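PDB 7K3P: UDP-glucose 4-epimerase from Campylobacter jejuni subsp. jejuni serotype O:2, which interconverts UDP-glucose and UDP-galactose by epimerisation at C4 of the sugar with the help of bound NAD, and probably also their N-acetylated counterparts. Local coordinates for residues S74-V79 and N114-T119; A81-E86 and L126-N131; N120-C125 and N131-S136; D175-M178 and K184-I187; L259-L262 and S267-F270. The protein carries 2 engineered substitutions. All coordinates share one frame; numbering follows the deposited sequence.

Contact 1 of 5, residues S74-V79 and N114-T119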
# COMPACT_ATOMS: atom_id res chain seq x y z
N SER A 74 -12.43 -11.21 3.39
CA SER A 74 -12.79 -10.51 2.13
C SER A 74 -14.28 -10.16 2.06
O SER A 74 -14.70 -9.36 1.22
CB SER A 74 -12.39 -11.33 0.90
OG SER A 74 -13.13 -12.53 0.86
N ASP A 75 -15.09 -10.74 2.95
CA ASP A 75 -16.51 -10.36 3.05
C ASP A 75 -16.58 -9.18 4.01
O ASP A 75 -16.73 -9.37 5.23
CB ASP A 75 -17.34 -11.55 3.57
CG ASP A 75 -18.75 -11.16 4.04
OD1 ASP A 75 -19.21 -10.05 3.71
OD2 ASP A 75 -19.39 -11.95 4.78
N PHE A 76 -16.48 -7.96 3.47
CA PHE A 76 -16.31 -6.78 4.31
C PHE A 76 -17.53 -6.53 5.21
O PHE A 76 -17.38 -6.09 6.35
CB PHE A 76 -16.00 -5.51 3.51
CG PHE A 76 -14.65 -5.52 2.82
CD1 PHE A 76 -13.73 -6.54 3.05
CD2 PHE A 76 -14.31 -4.50 1.92
CE1 PHE A 76 -12.48 -6.55 2.38
CE2 PHE A 76 -13.07 -4.50 1.25
CZ PHE A 76 -12.16 -5.53 1.49
N GLN A 77 -18.72 -6.79 4.68
CA GLN A 77 -19.95 -6.54 5.44
C GLN A 77 -20.01 -7.50 6.62
O GLN A 77 -20.40 -7.11 7.72
CB GLN A 77 -21.19 -6.74 4.56
CG GLN A 77 -22.51 -6.48 5.31
CD GLN A 77 -22.67 -5.02 5.72
OE1 GLN A 77 -22.21 -4.12 5.02
NE2 GLN A 77 -23.33 -4.79 6.86
N GLY A 78 -19.65 -8.75 6.38
CA GLY A 78 -19.66 -9.77 7.42
C GLY A 78 -18.69 -9.42 8.53
O GLY A 78 -18.95 -9.69 9.71
N VAL A 79 -17.57 -8.81 8.16
CA VAL A 79 -16.58 -8.37 9.15
C VAL A 79 -17.13 -7.22 9.96
O VAL A 79 -17.08 -7.23 11.19
CB VAL A 79 -15.25 -7.95 8.47
CG1 VAL A 79 -14.34 -7.18 9.45
CG2 VAL A 79 -14.53 -9.17 7.90
N ASN A 114 -3.76 -9.78 1.79
CA ASN A 114 -3.04 -9.08 2.85
C ASN A 114 -3.46 -7.62 2.96
O ASN A 114 -4.23 -7.26 3.85
CB ASN A 114 -1.53 -9.26 2.64
CG ASN A 114 -1.10 -10.71 2.71
OD1 ASN A 114 -1.92 -11.60 3.00
ND2 ASN A 114 0.18 -10.97 2.45
N THR A 115 -2.99 -6.77 2.05
CA THR A 115 -3.22 -5.33 2.15
C THR A 115 -4.69 -4.90 2.13
O THR A 115 -5.13 -4.07 2.93
CB THR A 115 -2.49 -4.60 1.02
OG1 THR A 115 -1.14 -5.12 0.92
CG2 THR A 115 -2.46 -3.12 1.27
N VAL A 116 -5.46 -5.45 1.19
CA VAL A 116 -6.86 -5.06 1.07
C VAL A 116 -7.69 -5.52 2.27
O VAL A 116 -8.41 -4.73 2.86
CB VAL A 116 -7.48 -5.55 -0.26
CG1 VAL A 116 -9.00 -5.48 -0.21
CG2 VAL A 116 -6.95 -4.73 -1.42
N ASN A 117 -7.60 -6.80 2.61
CA ASN A 117 -8.38 -7.32 3.73
C ASN A 117 -7.99 -6.63 5.02
O ASN A 117 -8.83 -6.35 5.88
CB ASN A 117 -8.19 -8.84 3.87
CG ASN A 117 -8.98 -9.61 2.82
OD1 ASN A 117 -9.81 -9.03 2.15
ND2 ASN A 117 -8.72 -10.91 2.68
N THR A 118 -6.70 -6.35 5.15
CA THR A 118 -6.21 -5.69 6.37
C THR A 118 -6.73 -4.27 6.44
O THR A 118 -7.07 -3.78 7.51
CB THR A 118 -4.67 -5.75 6.48
OG1 THR A 118 -4.27 -7.13 6.59
CG2 THR A 118 -4.19 -4.99 7.72
N THR A 119 -6.81 -3.60 5.29
CA THR A 119 -7.30 -2.23 5.27
C THR A 119 -8.76 -2.16 5.74
O THR A 119 -9.13 -1.31 6.56
CB THR A 119 -7.14 -1.58 3.88
OG1 THR A 119 -5.77 -1.62 3.51
CG2 THR A 119 -7.62 -0.14 3.90
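F76 drives the edge of its ring against V116 and N117, joining the start of helix 76-86 to helix 107-127, two neighbouring helices of the NAD-binding Rossmann fold. The apolar part is small: F76 CZ lies 3.6 Å from V116 CG1, close to the ring plane. With CG anti to the carbonyl carbon (chi1 -67°), the ring is carried over to the longer helix although its CB does not head there. M112 of the second subunit also packs on F76, and V116 meets V116 of that subunit, so this corner borders the dimer interface.

N117 OD1 meets carbon atoms rather than donors across the contact. It sits 3.7 Å from F76 CE1, again at the ring's edge, and the amide plane stands nearly upright to the ring, at 83°. The same oxygen, N117 OD1, is 3.3 Å from S74 CA, just ahead of the helix. N117 belongs to the NAD pocket, its side chain about 3 Å from the cofactor at nearest atoms.

Hydrogen bonds run within each segment. D75 is the N-cap of helix 76-86: G78 N reaches D75 OD1 at 3.0 Å, nearly straight, from above the carboxylate plane. T118 OG1 turns back to N114 O at 2.7 Å and also bonds H93 NE2. T119 OG1 reaches T115 O at 2.6 Å, on the opposite face of that carbonyl from T119 N.

Contact 2 of 5, residues A81-E86 and L126-N131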
# COMPACT_ATOMS: atom_id res chain seq x y z
N ALA A 81 -20.16 -6.45 10.51
CA ALA A 81 -21.26 -6.89 11.36
C ALA A 81 -20.75 -7.68 12.57
O ALA A 81 -21.26 -7.51 13.68
CB ALA A 81 -22.26 -7.72 10.56
N LEU A 82 -19.76 -8.55 12.36
CA LEU A 82 -19.16 -9.28 13.48
C LEU A 82 -18.63 -8.29 14.53
O LEU A 82 -18.92 -8.41 15.73
CB LEU A 82 -18.04 -10.21 13.00
CG LEU A 82 -17.20 -10.92 14.06
CD1 LEU A 82 -18.02 -11.98 14.81
CD2 LEU A 82 -15.96 -11.55 13.44
N PHE A 83 -17.90 -7.28 14.06
CA PHE A 83 -17.35 -6.25 14.94
C PHE A 83 -18.40 -5.37 15.62
O PHE A 83 -18.23 -4.97 16.78
CB PHE A 83 -16.34 -5.38 14.19
CG PHE A 83 -14.99 -6.03 14.03
CD1 PHE A 83 -14.87 -7.28 13.46
CD2 PHE A 83 -13.84 -5.38 14.47
CE1 PHE A 83 -13.62 -7.90 13.32
CE2 PHE A 83 -12.59 -5.98 14.33
CZ PHE A 83 -12.48 -7.24 13.76
N GLU A 84 -19.48 -5.02 14.91
CA GLU A 84 -20.58 -4.30 15.56
C GLU A 84 -21.22 -5.12 16.68
O GLU A 84 -21.56 -4.59 17.74
CB GLU A 84 -21.67 -3.89 14.55
CG GLU A 84 -21.26 -2.78 13.63
CD GLU A 84 -21.14 -1.44 14.34
OE1 GLU A 84 -20.73 -0.45 13.67
OE2 GLU A 84 -21.46 -1.37 15.55
N ARG A 85 -21.38 -6.42 16.44
CA ARG A 85 -22.06 -7.29 17.40
C ARG A 85 -21.18 -7.60 18.60
O ARG A 85 -21.64 -7.53 19.74
CB ARG A 85 -22.51 -8.60 16.75
CG ARG A 85 -23.66 -8.45 15.74
CD ARG A 85 -24.23 -9.81 15.37
NE ARG A 85 -23.17 -10.82 15.20
CZ ARG A 85 -22.55 -11.08 14.05
NH1 ARG A 85 -22.89 -10.41 12.95
NH2 ARG A 85 -21.59 -12.00 14.00
N GLU A 86 -19.92 -7.94 18.35
CA GLU A 86 -19.04 -8.43 19.42
C GLU A 86 -18.35 -7.34 20.24
O GLU A 86 -18.05 -7.55 21.42
CB GLU A 86 -18.01 -9.40 18.85
CG GLU A 86 -18.61 -10.69 18.32
CD GLU A 86 -19.22 -11.57 19.41
OE1 GLU A 86 -18.85 -11.41 20.60
OE2 GLU A 86 -20.06 -12.42 19.06
N LEU A 126 -11.64 0.90 13.69
CA LEU A 126 -11.84 2.31 14.00
C LEU A 126 -13.33 2.64 14.20
O LEU A 126 -13.68 3.46 15.06
CB LEU A 126 -11.27 3.19 12.89
CG LEU A 126 -9.74 3.35 12.79
CD1 LEU A 126 -9.36 4.10 11.50
CD2 LEU A 126 -9.19 4.10 14.02
N GLN A 127 -14.19 2.02 13.41
CA GLN A 127 -15.62 2.33 13.43
C GLN A 127 -16.32 1.73 14.64
O GLN A 127 -17.35 2.22 15.06
CB GLN A 127 -16.30 1.87 12.13
CG GLN A 127 -16.01 2.82 10.95
CD GLN A 127 -16.54 2.31 9.61
OE1 GLN A 127 -16.94 1.14 9.48
NE2 GLN A 127 -16.53 3.18 8.61
N THR A 128 -15.75 0.66 15.18
CA THR A 128 -16.39 -0.12 16.24
C THR A 128 -15.62 -0.11 17.57
O THR A 128 -15.89 -0.94 18.44
CB THR A 128 -16.59 -1.57 15.79
OG1 THR A 128 -15.32 -2.18 15.55
CG2 THR A 128 -17.44 -1.61 14.51
N GLY A 129 -14.67 0.82 17.71
CA GLY A 129 -13.95 0.99 18.97
C GLY A 129 -12.94 -0.09 19.35
O GLY A 129 -12.65 -0.31 20.55
N VAL A 130 -12.40 -0.80 18.36
CA VAL A 130 -11.35 -1.75 18.65
C VAL A 130 -10.09 -0.92 18.59
O VAL A 130 -9.66 -0.49 17.50
CB VAL A 130 -11.29 -2.90 17.64
CG1 VAL A 130 -10.31 -3.94 18.11
CG2 VAL A 130 -12.67 -3.54 17.46
N ASN A 131 -9.52 -0.63 19.75
CA ASN A 131 -8.47 0.38 19.82
C ASN A 131 -7.08 -0.16 20.15
O ASN A 131 -6.15 0.59 20.39
CB ASN A 131 -8.89 1.51 20.77
CG ASN A 131 -9.72 2.57 20.07
OD1 ASN A 131 -9.43 2.93 18.92
ND2 ASN A 131 -10.76 3.06 20.74
O HOH W 1 -15.58 -4.83 17.59
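E84 and T128 bring the two backbones to within 6.0 Å, CA to CA, where the last turns of helix 76-86 pass the C-terminal end of helix 107-127 in the Rossmann fold. T128 is the first residue to leave helical backbone angles. G129 follows at positive phi, and the chain turns so that V130 N probably bonds C125 O before running on to strand 132-136.

F83 and T128 carry most of the meeting, their side chains crossing at about a right angle. T128 OG1 lies at the edge of the F83 ring, near its plane, and 3.6 Å from F83 CB. That hydroxyl is placed between the backbone N and the carbonyl carbon (chi1 62°), from where it bonds T124 O, one turn earlier in helix 107-127. The methyl T128 CG2 faces the E84 carboxylate, 3.6 Å from E84 OE1, where the E84 chain bends at chi2. Beyond the threonine, V130 CG2 touches F83 CD2 at 3.7 Å. F83 is further held by F88, whose ring meets it edge to face, and by L121 and C125 of helix 107-127.

One water spans the groove, donating to F83 O at 2.8 Å and only weakly to T128 OG1 at 3.4 Å.

Contact 3 of 5, residues N120-C125 and N131-S136. With NAD (nicotinamide-adenine-dinucleotide), chain C.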
# COMPACT_ATOMS: atom_id res chain seq x y z
N ASN A 120 -9.61 -3.02 5.20
CA ASN A 120 -10.99 -3.02 5.67
C ASN A 120 -11.06 -3.33 7.18
O ASN A 120 -11.85 -2.73 7.91
CB ASN A 120 -11.82 -4.04 4.93
CG ASN A 120 -13.21 -4.16 5.52
OD1 ASN A 120 -14.00 -3.23 5.41
ND2 ASN A 120 -13.50 -5.28 6.18
N LEU A 121 -10.23 -4.27 7.62
CA LEU A 121 -10.18 -4.65 9.03
C LEU A 121 -9.86 -3.45 9.90
O LEU A 121 -10.49 -3.23 10.94
CB LEU A 121 -9.15 -5.76 9.22
CG LEU A 121 -9.18 -6.64 10.47
CD1 LEU A 121 -10.57 -7.20 10.73
CD2 LEU A 121 -8.17 -7.78 10.31
N ILE A 122 -8.87 -2.66 9.49
CA ILE A 122 -8.51 -1.46 10.25
C ILE A 122 -9.64 -0.44 10.27
O ILE A 122 -9.96 0.10 11.35
CB ILE A 122 -7.21 -0.82 9.72
CG1 ILE A 122 -6.03 -1.76 9.95
CG2 ILE A 122 -6.97 0.55 10.38
CD1 ILE A 122 -4.80 -1.44 9.04
N GLU A 123 -10.24 -0.17 9.11
CA GLU A 123 -11.37 0.75 9.09
C GLU A 123 -12.47 0.30 10.05
O GLU A 123 -13.04 1.11 10.77
CB GLU A 123 -11.95 0.92 7.69
CG GLU A 123 -13.12 1.92 7.68
CD GLU A 123 -13.65 2.19 6.28
OE1 GLU A 123 -14.21 1.25 5.68
OE2 GLU A 123 -13.50 3.33 5.80
N THR A 124 -12.73 -1.01 10.06
CA THR A 124 -13.75 -1.60 10.92
C THR A 124 -13.38 -1.47 12.41
O THR A 124 -14.25 -1.20 13.26
CB THR A 124 -13.98 -3.08 10.55
OG1 THR A 124 -14.52 -3.14 9.22
CG2 THR A 124 -14.95 -3.74 11.51
N CYS A 125 -12.10 -1.68 12.74
CA CYS A 125 -11.64 -1.47 14.12
C CYS A 125 -11.96 -0.06 14.55
O CYS A 125 -12.51 0.17 15.63
CB CYS A 125 -10.12 -1.76 14.26
SG CYS A 125 -9.75 -3.50 14.20
N ASN A 131 -9.52 -0.63 19.75
CA ASN A 131 -8.47 0.38 19.82
C ASN A 131 -7.08 -0.16 20.15
O ASN A 131 -6.15 0.59 20.39
CB ASN A 131 -8.89 1.51 20.77
CG ASN A 131 -9.72 2.57 20.07
OD1 ASN A 131 -9.43 2.93 18.92
ND2 ASN A 131 -10.76 3.06 20.74
N LYS A 132 -6.97 -1.48 20.18
CA LYS A 132 -5.67 -2.14 20.25
C LYS A 132 -5.56 -3.15 19.11
O LYS A 132 -6.37 -4.07 19.00
CB LYS A 132 -5.49 -2.83 21.61
CG LYS A 132 -5.41 -1.82 22.78
CD LYS A 132 -5.55 -2.51 24.13
CE LYS A 132 -5.53 -1.47 25.25
NZ LYS A 132 -5.67 -2.14 26.57
N PHE A 133 -4.55 -2.96 18.26
CA PHE A 133 -4.39 -3.79 17.06
C PHE A 133 -2.97 -4.38 17.04
O PHE A 133 -2.00 -3.65 16.90
CB PHE A 133 -4.61 -2.91 15.82
CG PHE A 133 -4.82 -3.68 14.54
CD1 PHE A 133 -3.81 -4.46 14.00
CD2 PHE A 133 -6.04 -3.59 13.87
CE1 PHE A 133 -4.01 -5.17 12.80
CE2 PHE A 133 -6.25 -4.29 12.68
CZ PHE A 133 -5.24 -5.08 12.15
N ILE A 134 -2.85 -5.70 17.20
CA ILE A 134 -1.53 -6.31 17.11
C ILE A 134 -1.39 -6.92 15.71
O ILE A 134 -2.19 -7.79 15.31
CB ILE A 134 -1.25 -7.31 18.26
CG1 ILE A 134 -1.17 -6.57 19.61
CG2 ILE A 134 0.08 -8.04 18.04
CD1 ILE A 134 -2.46 -6.52 20.34
N PHE A 135 -0.41 -6.44 14.94
CA PHE A 135 -0.25 -6.86 13.54
C PHE A 135 1.00 -7.71 13.34
O PHE A 135 2.12 -7.26 13.65
CB PHE A 135 -0.20 -5.63 12.64
CG PHE A 135 -0.05 -5.95 11.17
CD1 PHE A 135 -0.84 -6.91 10.56
CD2 PHE A 135 0.87 -5.24 10.39
CE1 PHE A 135 -0.71 -7.20 9.19
CE2 PHE A 135 1.01 -5.51 9.02
CZ PHE A 135 0.22 -6.49 8.42
N SER A 136 0.82 -8.93 12.85
CA SER A 136 1.93 -9.77 12.45
C SER A 136 2.47 -9.26 11.11
O SER A 136 1.91 -9.58 10.05
CB SER A 136 1.49 -11.21 12.27
OG SER A 136 0.86 -11.69 13.43
PA NAD C . -0.78 -19.60 8.43
O1A NAD C . -1.14 -19.81 6.97
O2A NAD C . -0.62 -20.92 9.13
O5B NAD C . -1.92 -18.81 9.17
C5B NAD C . -2.76 -17.98 8.41
C4B NAD C . -4.16 -18.19 8.83
O4B NAD C . -4.99 -17.16 8.38
C3B NAD C . -4.72 -19.53 8.28
O3B NAD C . -5.33 -20.46 9.27
C2B NAD C . -5.63 -19.08 7.11
O2B NAD C . -6.66 -19.93 6.86
C1B NAD C . -6.07 -17.75 7.64
N9A NAD C . -6.54 -16.85 6.58
C8A NAD C . -5.87 -16.49 5.47
N7A NAD C . -6.63 -15.67 4.71
C5A NAD C . -7.81 -15.49 5.31
C6A NAD C . -8.97 -14.76 5.00
N6A NAD C . -9.03 -13.98 3.78
N1A NAD C . -10.02 -14.77 5.84
C2A NAD C . -10.00 -15.48 6.99
N3A NAD C . -8.89 -16.22 7.32
C4A NAD C . -7.79 -16.23 6.51
O3 NAD C . 0.56 -18.75 8.48
PN NAD C . 1.41 -18.53 9.78
O1N NAD C . 0.63 -18.98 11.01
O2N NAD C . 2.67 -19.33 9.64
O5D NAD C . 1.75 -16.99 9.89
C5D NAD C . 0.76 -16.12 10.38
C4D NAD C . 1.18 -14.67 10.25
O4D NAD C . 2.49 -14.47 10.73
C3D NAD C . 1.04 -14.10 8.84
O3D NAD C . 0.59 -12.80 8.92
C2D NAD C . 2.41 -14.04 8.32
O2D NAD C . 2.61 -13.07 7.35
C1D NAD C . 3.23 -13.82 9.62
N1N NAD C . 4.69 -14.28 9.55
C2N NAD C . 4.89 -15.64 9.47
C3N NAD C . 6.20 -16.13 9.41
C7N NAD C . 6.43 -17.62 9.33
O7N NAD C . 5.51 -18.41 9.29
N7N NAD C . 7.77 -18.10 9.29
C4N NAD C . 7.26 -15.25 9.44
C5N NAD C . 7.05 -13.89 9.52
C6N NAD C . 5.74 -13.38 9.58
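F133 is the hub on which L121, I122 and C125 of the helix converge, and all four side chains are buried. I122 and L121 approach the CE2 end of the ring obliquely, from opposite sides of its plane. I122 CG1 lies 3.7 Å from F133 CE2, the two side chains crossing at about a right angle, while L121 CG is more loosely placed, 4.4 Å from F133 CE2. F133 CG stands anti to the backbone N (chi1 -165°), which points the ring toward the helix.

A sulfur-aromatic contact completes the set. C125 SG sits 4.9 Å from the centroid of the F133 ring, 74° off the normal and therefore at the edge, with F133 CD2 its nearest ring atom at 3.7 Å.

The axes of helix segment 120-125 and strand 132-136 lie 10.3 Å apart and run nearly antiparallel, at 162°. They form the returning half of the beta-alpha-beta crossover from strand 90-93 to its parallel neighbour 132-136, the unit from which the Rossmann fold is built. I91 of strand 90-93 also packs on L121, C125 and F133, while L108 of the second subunit packs on I122.

Within the helix, T124 OG1 donates to N120 O at 3.0 Å from above the carbonyl plane, and this oxygen also takes T124 N.

At its C-terminal end the strand arrives at the cofactor, where S136 O lies 3.7 Å from O3D of the nicotinamide ribose. S136 OG is tied to H255, and S136 O to K166, itself a hydrogen-bonding partner of NAD.

Contact 4 of 5, residues D175-M178 and K184-I187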
# COMPACT_ATOMS: atom_id res chain seq x y z
N ASP A 175 -0.97 5.70 9.75
CA ASP A 175 -1.88 6.81 9.45
C ASP A 175 -3.16 6.75 10.29
O ASP A 175 -3.70 7.78 10.69
CB ASP A 175 -2.23 6.87 7.95
CG ASP A 175 -1.14 7.53 7.14
OD1 ASP A 175 -0.30 8.21 7.75
OD2 ASP A 175 -1.13 7.38 5.89
N ALA A 176 -3.65 5.54 10.54
CA ALA A 176 -4.85 5.35 11.35
C ALA A 176 -4.62 5.90 12.77
O ALA A 176 -5.46 6.62 13.32
CB ALA A 176 -5.24 3.90 11.41
N SER A 177 -3.47 5.57 13.36
CA SER A 177 -3.13 6.03 14.70
C SER A 177 -2.90 7.53 14.77
O SER A 177 -3.19 8.16 15.78
CB SER A 177 -1.92 5.28 15.25
OG SER A 177 -2.29 3.97 15.65
N MET A 178 -2.36 8.12 13.70
CA MET A 178 -2.11 9.55 13.74
C MET A 178 -3.41 10.34 13.64
O MET A 178 -3.55 11.40 14.24
CB MET A 178 -1.11 9.97 12.66
CG MET A 178 -1.67 10.14 11.27
SD MET A 178 -2.40 11.77 10.93
CE MET A 178 -2.58 11.68 9.14
N LYS A 184 -4.59 2.32 19.03
CA LYS A 184 -3.21 1.85 19.26
C LYS A 184 -2.87 0.59 18.47
O LYS A 184 -3.63 -0.39 18.47
CB LYS A 184 -2.97 1.55 20.75
CG LYS A 184 -2.92 2.76 21.69
CD LYS A 184 -2.51 2.23 23.08
CE LYS A 184 -2.44 3.30 24.15
NZ LYS A 184 -2.17 2.62 25.46
N HIS A 185 -1.71 0.60 17.84
CA HIS A 185 -1.26 -0.56 17.08
C HIS A 185 0.11 -0.98 17.57
O HIS A 185 0.93 -0.14 17.94
CB HIS A 185 -1.20 -0.25 15.58
CG HIS A 185 -0.14 0.73 15.20
ND1 HIS A 185 -0.37 2.09 15.11
CD2 HIS A 185 1.17 0.55 14.87
CE1 HIS A 185 0.74 2.70 14.74
NE2 HIS A 185 1.69 1.80 14.59
N CYS A 186 0.36 -2.28 17.57
CA CYS A 186 1.70 -2.77 17.79
C CYS A 186 2.06 -3.73 16.66
O CYS A 186 1.39 -4.74 16.47
CB CYS A 186 1.80 -3.50 19.12
SG CYS A 186 3.51 -3.85 19.59
N ILE A 187 3.10 -3.39 15.91
CA ILE A 187 3.51 -4.20 14.78
C ILE A 187 4.68 -5.09 15.16
O ILE A 187 5.67 -4.61 15.72
CB ILE A 187 3.94 -3.31 13.60
CG1 ILE A 187 2.71 -2.62 13.00
CG2 ILE A 187 4.68 -4.16 12.55
CD1 ILE A 187 3.04 -1.30 12.31
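S177 and H185 are linked by a short hydrogen bond, H185 ND1 donating to S177 OG at 2.7 Å. The hydroxyl lies in the ring plane, only 5° out of it, and is displaced toward the CE1 side. S177 CB comes in at the same edge of the ring, 3.7 Å from H185 CE1. H185 CG lies between its backbone N and carbonyl carbon (chi1 68°), which puts the ring on the helix side, and chi2 of -93° turns ND1 to the serine.

The serine oxygen is gripped from more than one direction. While accepting from ND1, it donates to F183 O in the loop just before the strand, and S267 OG adds a weak bond. The bond from ND1 sets which edge of the ring faces the serine; L173 of helix 161-179 packs against the histidine.

Farther out, the backbone of H185 is pinned as well: its N bonds S267 OG, and H185 pairs with N268 of the adjoining strand. On the other flank, K184 pairs with N131 and F133. The helix is braced from beyond by the dimer partner, D175 forming a salt bridge with R164 of the second subunit and a hydrogen bond with Y111 of that subunit.

The arrangement is the returning half of the beta-alpha-beta crossover that leads from strand 132-136 through helix 161-179 to its parallel neighbour 184-189 in the Rossmann fold.

Contact 5 of 5, residues L259-L262 and S267-F270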
# COMPACT_ATOMS: atom_id res chain seq x y z
N LEU A 259 0.36 -7.24 23.29
CA LEU A 259 -0.95 -6.78 23.76
C LEU A 259 -0.81 -6.18 25.15
O LEU A 259 -1.30 -5.07 25.41
CB LEU A 259 -1.96 -7.93 23.76
CG LEU A 259 -3.35 -7.52 24.26
CD1 LEU A 259 -3.81 -6.27 23.52
CD2 LEU A 259 -4.34 -8.66 24.08
N ASP A 260 -0.11 -6.90 26.03
CA ASP A 260 0.15 -6.41 27.38
C ASP A 260 0.80 -5.04 27.31
O ASP A 260 0.40 -4.11 28.03
CB ASP A 260 1.06 -7.38 28.15
CG ASP A 260 0.33 -8.64 28.59
OD1 ASP A 260 -0.92 -8.60 28.69
OD2 ASP A 260 1.01 -9.67 28.84
N TYR A 261 1.77 -4.89 26.41
CA TYR A 261 2.47 -3.62 26.25
C TYR A 261 1.54 -2.45 25.91
O TYR A 261 1.77 -1.32 26.36
CB TYR A 261 3.59 -3.74 25.19
CG TYR A 261 4.13 -2.42 24.72
CD1 TYR A 261 3.55 -1.77 23.63
CD2 TYR A 261 5.22 -1.80 25.34
CE1 TYR A 261 4.02 -0.56 23.18
CE2 TYR A 261 5.70 -0.56 24.89
CZ TYR A 261 5.08 0.05 23.81
OH TYR A 261 5.51 1.25 23.31
N LEU A 262 0.50 -2.70 25.11
CA LEU A 262 -0.41 -1.62 24.69
C LEU A 262 -1.35 -1.11 25.81
O LEU A 262 -2.10 -0.14 25.61
CB LEU A 262 -1.22 -2.01 23.44
CG LEU A 262 -0.51 -2.00 22.08
CD1 LEU A 262 -1.48 -2.33 20.93
CD2 LEU A 262 0.16 -0.66 21.81
N SER A 267 1.62 3.41 20.60
CA SER A 267 1.84 2.54 19.44
C SER A 267 3.33 2.29 19.23
O SER A 267 4.16 3.14 19.58
CB SER A 267 1.23 3.19 18.19
OG SER A 267 -0.18 3.16 18.27
N ASN A 268 3.68 1.12 18.70
CA ASN A 268 5.10 0.82 18.49
C ASN A 268 5.31 -0.32 17.51
O ASN A 268 4.36 -1.05 17.18
CB ASN A 268 5.78 0.49 19.82
CG ASN A 268 7.15 1.14 19.95
OD1 ASN A 268 7.82 1.41 18.96
ND2 ASN A 268 7.56 1.42 21.19
N VAL A 269 6.55 -0.49 17.06
CA VAL A 269 6.93 -1.63 16.23
C VAL A 269 8.11 -2.35 16.87
O VAL A 269 9.03 -1.70 17.39
CB VAL A 269 7.23 -1.17 14.78
CG1 VAL A 269 8.18 0.03 14.79
CG2 VAL A 269 7.80 -2.31 13.94
N PHE A 270 8.07 -3.68 16.88
CA PHE A 270 9.12 -4.47 17.51
C PHE A 270 9.58 -5.57 16.58
O PHE A 270 8.74 -6.27 15.99
CB PHE A 270 8.61 -5.18 18.78
CG PHE A 270 8.25 -4.27 19.92
CD1 PHE A 270 9.24 -3.56 20.59
CD2 PHE A 270 6.93 -4.15 20.33
CE1 PHE A 270 8.91 -2.72 21.65
CE2 PHE A 270 6.58 -3.31 21.40
CZ PHE A 270 7.58 -2.59 22.06
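Y261 leaves helix 248-261 with CG anti to the backbone N (chi1 165°), an orientation that carries the ring from CB toward strand 268-271. Past CG, the near ring carbons meet F270: Y261 CD1 is 4.1 Å from F270 CE2, and Y261 CD2 is 4.1 Å from F270 CZ. Farther along, Y261 CE2 lies 4.0 Å from F270 CZ, which stands over the centre of one face of the tyrosine. The pair is a T-shaped stack, with the edge of F270 turned to the face of Y261, centroids 5.2 Å apart and planes at 87°.

This joins a helix to the strand that follows it, the outermost strand of the parallel Rossmann sheet within this chain. I317 and L320 of helix 315-320 also pack on F270.

Toward the tip, Y261 CE1 passes 3.9 Å from N268 CB, and the phenol oxygen then takes a bond from the amide: N268 ND2 donates to Y261 OH at 3.0 Å and 161°, with the oxygen close to the amide plane. Y261 OH also bonds E266 O, in the loop between the segments. The amide itself is steadied at its other end, because N268 OD1 accepts from V269 N at 3.0 Å and from K316 NZ.

Overall arrangement
Contacts 1 and 2 lie 13 Å apart, centre to centre, along the groove between helices 76-86 and 107-127, and their segments alternate in sequence. Contact 3, about 10 Å from contact 2 between centres, turns another side of helix 107-127 onto the parallel sheet. Contacts 3, 4 and 5 follow in series on neighbouring strands 132-136, 184-189 and 268-271, the last outermost within this chain. F133 faces helix 107-127 while the next residue, I134, touches L259, so helices 107-127 and 248-261 cover opposite faces. Contacts 1 and 3 include residues of the NAD pocket. Contacts 1 to 4 also touch the second subunit, so helix packing, cofactor site and dimer interface are joined.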